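Local coordinates for protein MlnD (Bacillus methylotrophicus, PDB 5IL5) that probably removes water from beta-hydroxyacyl intermediates held on an acyl carrier protein, as the dehydratase domain of a trans-AT polyketide synthase linked to macrolactin, at residues I59-Q64 / A233-E238; Q172-F177 / V225-G230. One frame throughout, in Å; residues are numbered along the deposited sequence.

Contacts 1 and 2 are neighbours, their centres about 11 Å apart, and they touch where Phe177 and Ile226 of contact 2 meet Lys62, Ala233 and Glu235 of contact 1. Along the chain the order is 59-64, 172-177, 225-230, 233-238, so both segments of contact 2 fall between those of contact 1 in the sequence. Contact 2 packs helix 167-176 on helix 215-229 within the predicted C-terminal hotdog fold. Contact 1 carries the loop that follows helix 215-229 to strand 59-61 of the predicted N-terminal hotdog fold. Together they fix the C-terminal end of helix 215-229 against helix 167-176 and the loop after it against the N-terminal half of the double-hotdog dehydratase domain.

Contact 1. Residues I59-Q64 / A233-E238; sequences IKTKYQ and AGELPE
Thr61 and Glu235 bring the two backbones nearest, their CA atoms 6.9 Å apart. Residues 59-61 form a strand that ends in a type I beta turn from Thr61 to Gln64, closed by the Gln64 N to Thr61 O hydrogen bond. Residues 233-238 are irregular; Glu235 takes left-handed helical angles (phi 47°), and its CB points toward the turn. Thr61 meets it with the methyl: CG2 lies 3.6 Å from Glu235 CG as the two side chains run alongside in opposite senses. With Thr61 OG1 set between backbone N and carbonyl carbon (chi1 66°), the hydroxyl is left to accept a weak bond from Tyr63 N. The Tyr63 ring has Glu235 CB at its edge, in the ring plane, 3.6 Å from CE2. Beyond CB the glutamate bends at chi2, and its carboxylate plane comes to within 26° of the ring plane; OE1 approaches Tyr63 CE2 obliquely, as does Gly234 O. Lys62 CG rests over the centre of one face of the Tyr63 ring. The extended lysine then passes Glu235 at about a right angle, and Lys62 NZ is 4.5 Å from Glu235 OE1. That is too long for a salt bridge, though a long-range attraction is possible. Strand 59-61 pairs antiparallel with strand 179-181, while Glu235 also touches Ile226 of helix 215-229 and Pro237 leads into strand 239-245, so the contact joins the two predicted hotdog halves.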
loop_
_atom_site.group_PDB
_atom_site.type_symbol
_atom_site.label_atom_id
_atom_site.label_comp_id
_atom_site.label_asym_id
_atom_site.label_seq_id
_atom_site.Cartn_x
_atom_site.Cartn_y
_atom_site.Cartn_z
ATOM N N ILE A 59 -6.675 -19.439 20.085
ATOM C CA ILE A 59 -6.338 -20.662 20.800
ATOM C C ILE A 59 -5.884 -20.277 22.200
ATOM O O ILE A 59 -5.550 -19.123 22.476
ATOM C CB ILE A 59 -5.245 -21.506 20.097
ATOM C CG1 ILE A 59 -3.925 -20.740 19.973
ATOM C CG2 ILE A 59 -5.708 -21.941 18.718
ATOM C CD1 ILE A 59 -2.730 -21.643 19.671
ATOM N N LYS A 60 -5.887 -21.266 23.089
ATOM C CA LYS A 60 -5.358 -21.124 24.437
ATOM C C LYS A 60 -4.460 -22.315 24.732
ATOM O O LYS A 60 -4.737 -23.431 24.284
ATOM C CB LYS A 60 -6.474 -21.058 25.479
ATOM C CG LYS A 60 -7.635 -20.145 25.112
ATOM C CD LYS A 60 -8.731 -20.186 26.176
ATOM C CE LYS A 60 -9.846 -19.191 25.879
ATOM N NZ LYS A 60 -10.918 -19.200 26.908
ATOM N N THR A 61 -3.370 -22.074 25.452
ATOM C CA THR A 61 -2.502 -23.146 25.911
ATOM C C THR A 61 -2.289 -23.023 27.410
ATOM O O THR A 61 -2.528 -21.974 28.010
ATOM C CB THR A 61 -1.147 -23.145 25.195
ATOM O OG1 THR A 61 -0.413 -21.969 25.546
ATOM C CG2 THR A 61 -1.351 -23.204 23.697
ATOM N N LYS A 62 -1.862 -24.128 28.017
ATOM C CA LYS A 62 -1.540 -24.118 29.438
ATOM C C LYS A 62 -0.365 -23.203 29.763
ATOM O O LYS A 62 -0.165 -22.873 30.937
ATOM C CB LYS A 62 -1.251 -25.545 29.903
ATOM C CG LYS A 62 -0.106 -26.216 29.161
ATOM C CD LYS A 62 0.043 -27.677 29.562
ATOM C CE LYS A 62 1.029 -28.401 28.657
ATOM N NZ LYS A 62 1.340 -29.777 29.142
ATOM N N TYR A 63 0.411 -22.783 28.761
ATOM C CA TYR A 63 1.546 -21.902 29.001
ATOM C C TYR A 63 1.159 -20.432 29.093
ATOM O O TYR A 63 1.982 -19.623 29.534
ATOM C CB TYR A 63 2.586 -22.062 27.892
ATOM C CG TYR A 63 3.128 -23.461 27.735
ATOM C CD1 TYR A 63 4.025 -23.987 28.656
ATOM C CD2 TYR A 63 2.747 -24.256 26.666
ATOM C CE1 TYR A 63 4.526 -25.261 28.512
ATOM C CE2 TYR A 63 3.243 -25.529 26.519
ATOM C CZ TYR A 63 4.132 -26.028 27.441
ATOM O OH TYR A 63 4.621 -27.302 27.284
ATOM N N GLN A 64 -0.059 -20.063 28.701
ATOM C CA GLN A 64 -0.430 -18.663 28.550
ATOM C C GLN A 64 -1.765 -18.392 29.225
ATOM O O GLN A 64 -2.722 -19.150 29.043
ATOM C CB GLN A 64 -0.514 -18.303 27.062
ATOM C CG GLN A 64 0.827 -18.344 26.335
ATOM C CD GLN A 64 1.794 -17.287 26.837
ATOM O OE1 GLN A 64 1.385 -16.188 27.241
ATOM N NE2 GLN A 64 3.087 -17.613 26.820
ATOM N N ALA A 233 4.381 -32.250 23.069
ATOM C CA ALA A 233 4.027 -31.027 22.379
ATOM C C ALA A 233 4.550 -29.843 23.172
ATOM O O ALA A 233 4.352 -29.760 24.389
ATOM C CB ALA A 233 2.510 -30.934 22.221
ATOM N N GLY A 234 5.230 -28.935 22.480
ATOM C CA GLY A 234 5.663 -27.681 23.049
ATOM C C GLY A 234 4.662 -26.569 22.879
ATOM O O GLY A 234 4.908 -25.439 23.316
ATOM N N GLU A 235 3.527 -26.864 22.243
ATOM C CA GLU A 235 2.494 -25.873 21.968
ATOM C C GLU A 235 3.108 -24.603 21.383
ATOM O O GLU A 235 2.668 -23.485 21.667
ATOM C CB GLU A 235 1.679 -25.564 23.229
ATOM C CG GLU A 235 0.395 -26.385 23.353
ATOM C CD GLU A 235 0.621 -27.734 24.020
ATOM O OE1 GLU A 235 1.187 -27.763 25.135
ATOM O OE2 GLU A 235 0.251 -28.768 23.423
ATOM N N LEU A 236 4.151 -24.783 20.573
ATOM C CA LEU A 236 4.706 -23.741 19.720
ATOM C C LEU A 236 5.619 -24.433 18.716
ATOM O O LEU A 236 6.620 -25.038 19.121
ATOM C CB LEU A 236 5.486 -22.701 20.524
ATOM C CG LEU A 236 6.206 -21.657 19.665
ATOM C CD1 LEU A 236 5.984 -20.283 20.263
ATOM C CD2 LEU A 236 7.697 -21.950 19.533
ATOM N N PRO A 237 5.329 -24.384 17.413
ATOM C CA PRO A 237 6.203 -25.089 16.468
ATOM C C PRO A 237 7.405 -24.238 16.107
ATOM O O PRO A 237 7.338 -23.374 15.227
ATOM C CB PRO A 237 5.290 -25.362 15.263
ATOM C CG PRO A 237 4.059 -24.512 15.459
ATOM C CD PRO A 237 4.194 -23.736 16.733
ATOM N N GLU A 238 8.522 -24.511 16.782
ATOM C CA GLU A 238 9.709 -23.673 16.658
ATOM C C GLU A 238 10.195 -23.603 15.216
ATOM O O GLU A 238 10.587 -22.530 14.743
ATOM C CB GLU A 238 10.805 -24.201 17.589
ATOM C CG GLU A 238 11.938 -23.216 17.889
ATOM C CD GLU A 238 12.728 -23.593 19.134
ATOM O OE1 GLU A 238 12.671 -24.774 19.552
ATOM O OE2 GLU A 238 13.401 -22.701 19.694
#

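Contact 2. Residues Q172-F177 / V225-G230; sequences QRLAEF and VIYLAG
Arg173 opens the contact by reaching from helix 167-176 to the hydroxyl of Tyr227 on helix 215-229. Extended from CG to NE, its chain delivers NH1 to Tyr227 OH at 3.2 Å, a hydrogen bond with an N-H...O angle of 147°. The oxygen lies in the guanidinium plane, at the edge of the group, and the guanidinium and phenol ring are nearly coplanar. Tyr227 has its CG anti to the backbone N (chi1 -167°), which turns the ring so that OH reaches NH1 of Arg173. Leu174 follows with a single branch: CD2 lies 3.6 Å from Ile226 CG2 and 4.2 Å from Tyr227 CB, near the plane of the Tyr227 ring at its edge. The Leu174 and Ile226 side chains cross at about a right angle. Phe177, last in the segment, lies flat against Gly230, whose CA sits over the ring centre, 3.8 Å from the centroid, in a CH-pi contact almost exactly along the ring normal. Gly230, the first residue to leave helical angles after helix 215-229, has positive phi, which favours glycine, and has no side chain between its CA and the ring. The other face of the ring has the carbonyl oxygen of Arg173, offset toward the rim. The short helical segments cross at 62° with their axes 10.0 Å apart at closest approach. Val225 and Ala229 touch strand 266-272, Tyr227 touches strand 188-194 and meets the ring of Phe170, and helix 167-176 packs on helix 215-229 in the predicted C-terminal hotdog fold.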
loop_
_atom_site.group_PDB
_atom_site.type_symbol
_atom_site.label_atom_id
_atom_site.label_comp_id
_atom_site.label_asym_id
_atom_site.label_seq_id
_atom_site.Cartn_x
_atom_site.Cartn_y
_atom_site.Cartn_z
ATOM N N GLN A 172 -11.511 -32.973 23.733
ATOM C CA GLN A 172 -11.304 -33.162 25.164
ATOM C C GLN A 172 -9.889 -33.645 25.453
ATOM O O GLN A 172 -9.294 -33.259 26.464
ATOM C CB GLN A 172 -12.333 -34.154 25.720
ATOM C CG GLN A 172 -13.730 -33.570 25.918
ATOM C CD GLN A 172 -14.825 -34.625 25.936
ATOM O OE1 GLN A 172 -15.996 -34.312 25.716
ATOM N NE2 GLN A 172 -14.457 -35.875 26.217
ATOM N N ARG A 173 -9.327 -34.474 24.573
ATOM C CA ARG A 173 -7.979 -34.988 24.788
ATOM C C ARG A 173 -6.929 -33.919 24.525
ATOM O O ARG A 173 -5.952 -33.804 25.273
ATOM C CB ARG A 173 -7.751 -36.210 23.903
ATOM C CG ARG A 173 -8.541 -37.406 24.372
ATOM C CD ARG A 173 -8.790 -38.406 23.272
ATOM N NE ARG A 173 -9.760 -39.396 23.718
ATOM C CZ ARG A 173 -9.876 -40.616 23.213
ATOM N NH1 ARG A 173 -9.066 -41.014 22.242
ATOM N NH2 ARG A 173 -10.790 -41.449 23.698
ATOM N N LEU A 174 -7.096 -33.140 23.457
ATOM C CA LEU A 174 -6.195 -32.016 23.225
ATOM C C LEU A 174 -6.242 -31.044 24.395
ATOM O O LEU A 174 -5.217 -30.467 24.776
ATOM C CB LEU A 174 -6.555 -31.316 21.915
ATOM C CG LEU A 174 -6.271 -32.095 20.628
ATOM C CD1 LEU A 174 -6.660 -31.247 19.443
ATOM C CD2 LEU A 174 -4.807 -32.499 20.518
ATOM N N ALA A 175 -7.431 -30.844 24.969
ATOM C CA ALA A 175 -7.545 -30.019 26.164
ATOM C C ALA A 175 -6.724 -30.604 27.305
ATOM O O ALA A 175 -6.032 -29.872 28.023
ATOM C CB ALA A 175 -9.015 -29.884 26.562
ATOM N N GLU A 176 -6.777 -31.926 27.482
ATOM C CA GLU A 176 -5.984 -32.572 28.524
ATOM C C GLU A 176 -4.487 -32.496 28.238
ATOM O O GLU A 176 -3.683 -32.661 29.161
ATOM C CB GLU A 176 -6.414 -34.033 28.689
ATOM C CG GLU A 176 -7.839 -34.209 29.185
ATOM C CD GLU A 176 -8.308 -35.645 29.116
ATOM O OE1 GLU A 176 -7.572 -36.481 28.563
ATOM O OE2 GLU A 176 -9.413 -35.943 29.612
ATOM N N PHE A 177 -4.097 -32.270 26.982
ATOM C CA PHE A 177 -2.711 -31.981 26.645
ATOM C C PHE A 177 -2.374 -30.499 26.773
ATOM O O PHE A 177 -1.205 -30.125 26.628
ATOM C CB PHE A 177 -2.410 -32.454 25.216
ATOM C CG PHE A 177 -2.499 -33.949 25.032
ATOM C CD1 PHE A 177 -2.134 -34.813 26.052
ATOM C CD2 PHE A 177 -2.950 -34.485 23.838
ATOM C CE1 PHE A 177 -2.217 -36.181 25.885
ATOM C CE2 PHE A 177 -3.035 -35.855 23.665
ATOM C CZ PHE A 177 -2.668 -36.703 24.691
ATOM N N VAL A 225 -0.796 -32.872 14.940
ATOM C CA VAL A 225 0.540 -32.985 15.511
ATOM C C VAL A 225 0.475 -33.031 17.031
ATOM O O VAL A 225 1.160 -33.839 17.672
ATOM C CB VAL A 225 1.419 -31.825 15.012
ATOM C CG1 VAL A 225 2.814 -31.899 15.613
ATOM C CG2 VAL A 225 1.485 -31.844 13.490
ATOM N N ILE A 226 -0.340 -32.167 17.638
ATOM C CA ILE A 226 -0.445 -32.155 19.093
ATOM C C ILE A 226 -0.955 -33.496 19.595
ATOM O O ILE A 226 -0.594 -33.950 20.688
ATOM C CB ILE A 226 -1.387 -31.028 19.549
ATOM C CG1 ILE A 226 -0.905 -29.654 19.108
ATOM C CG2 ILE A 226 -1.539 -31.035 21.065
ATOM C CD1 ILE A 226 -2.022 -28.662 19.148
ATOM N N TYR A 227 -1.804 -34.149 18.803
ATOM C CA TYR A 227 -2.373 -35.423 19.215
ATOM C C TYR A 227 -1.316 -36.520 19.215
ATOM O O TYR A 227 -1.235 -37.320 20.153
ATOM C CB TYR A 227 -3.544 -35.780 18.300
ATOM C CG TYR A 227 -4.374 -36.911 18.836
ATOM C CD1 TYR A 227 -5.449 -36.667 19.680
ATOM C CD2 TYR A 227 -4.072 -38.226 18.521
ATOM C CE1 TYR A 227 -6.203 -37.699 20.187
ATOM C CE2 TYR A 227 -4.820 -39.264 19.022
ATOM C CZ TYR A 227 -5.882 -38.997 19.854
ATOM O OH TYR A 227 -6.630 -40.036 20.353
ATOM N N LEU A 228 -0.500 -36.575 18.162
ATOM C CA LEU A 228 0.615 -37.514 18.127
ATOM C C LEU A 228 1.665 -37.165 19.167
ATOM O O LEU A 228 2.148 -38.042 19.888
ATOM C CB LEU A 228 1.261 -37.535 16.748
ATOM C CG LEU A 228 0.507 -38.224 15.611
ATOM C CD1 LEU A 228 1.458 -38.324 14.429
ATOM C CD2 LEU A 228 -0.073 -39.582 15.995
ATOM N N ALA A 229 2.012 -35.881 19.277
ATOM C CA ALA A 229 3.086 -35.479 20.176
ATOM C C ALA A 229 2.654 -35.567 21.637
ATOM O O ALA A 229 3.433 -36.001 22.497
ATOM C CB ALA A 229 3.529 -34.059 19.825
ATOM N N GLY A 230 1.424 -35.175 21.937
ATOM C CA GLY A 230 0.923 -35.274 23.303
ATOM C C GLY A 230 1.714 -34.402 24.262
ATOM O O GLY A 230 1.895 -33.202 24.031
#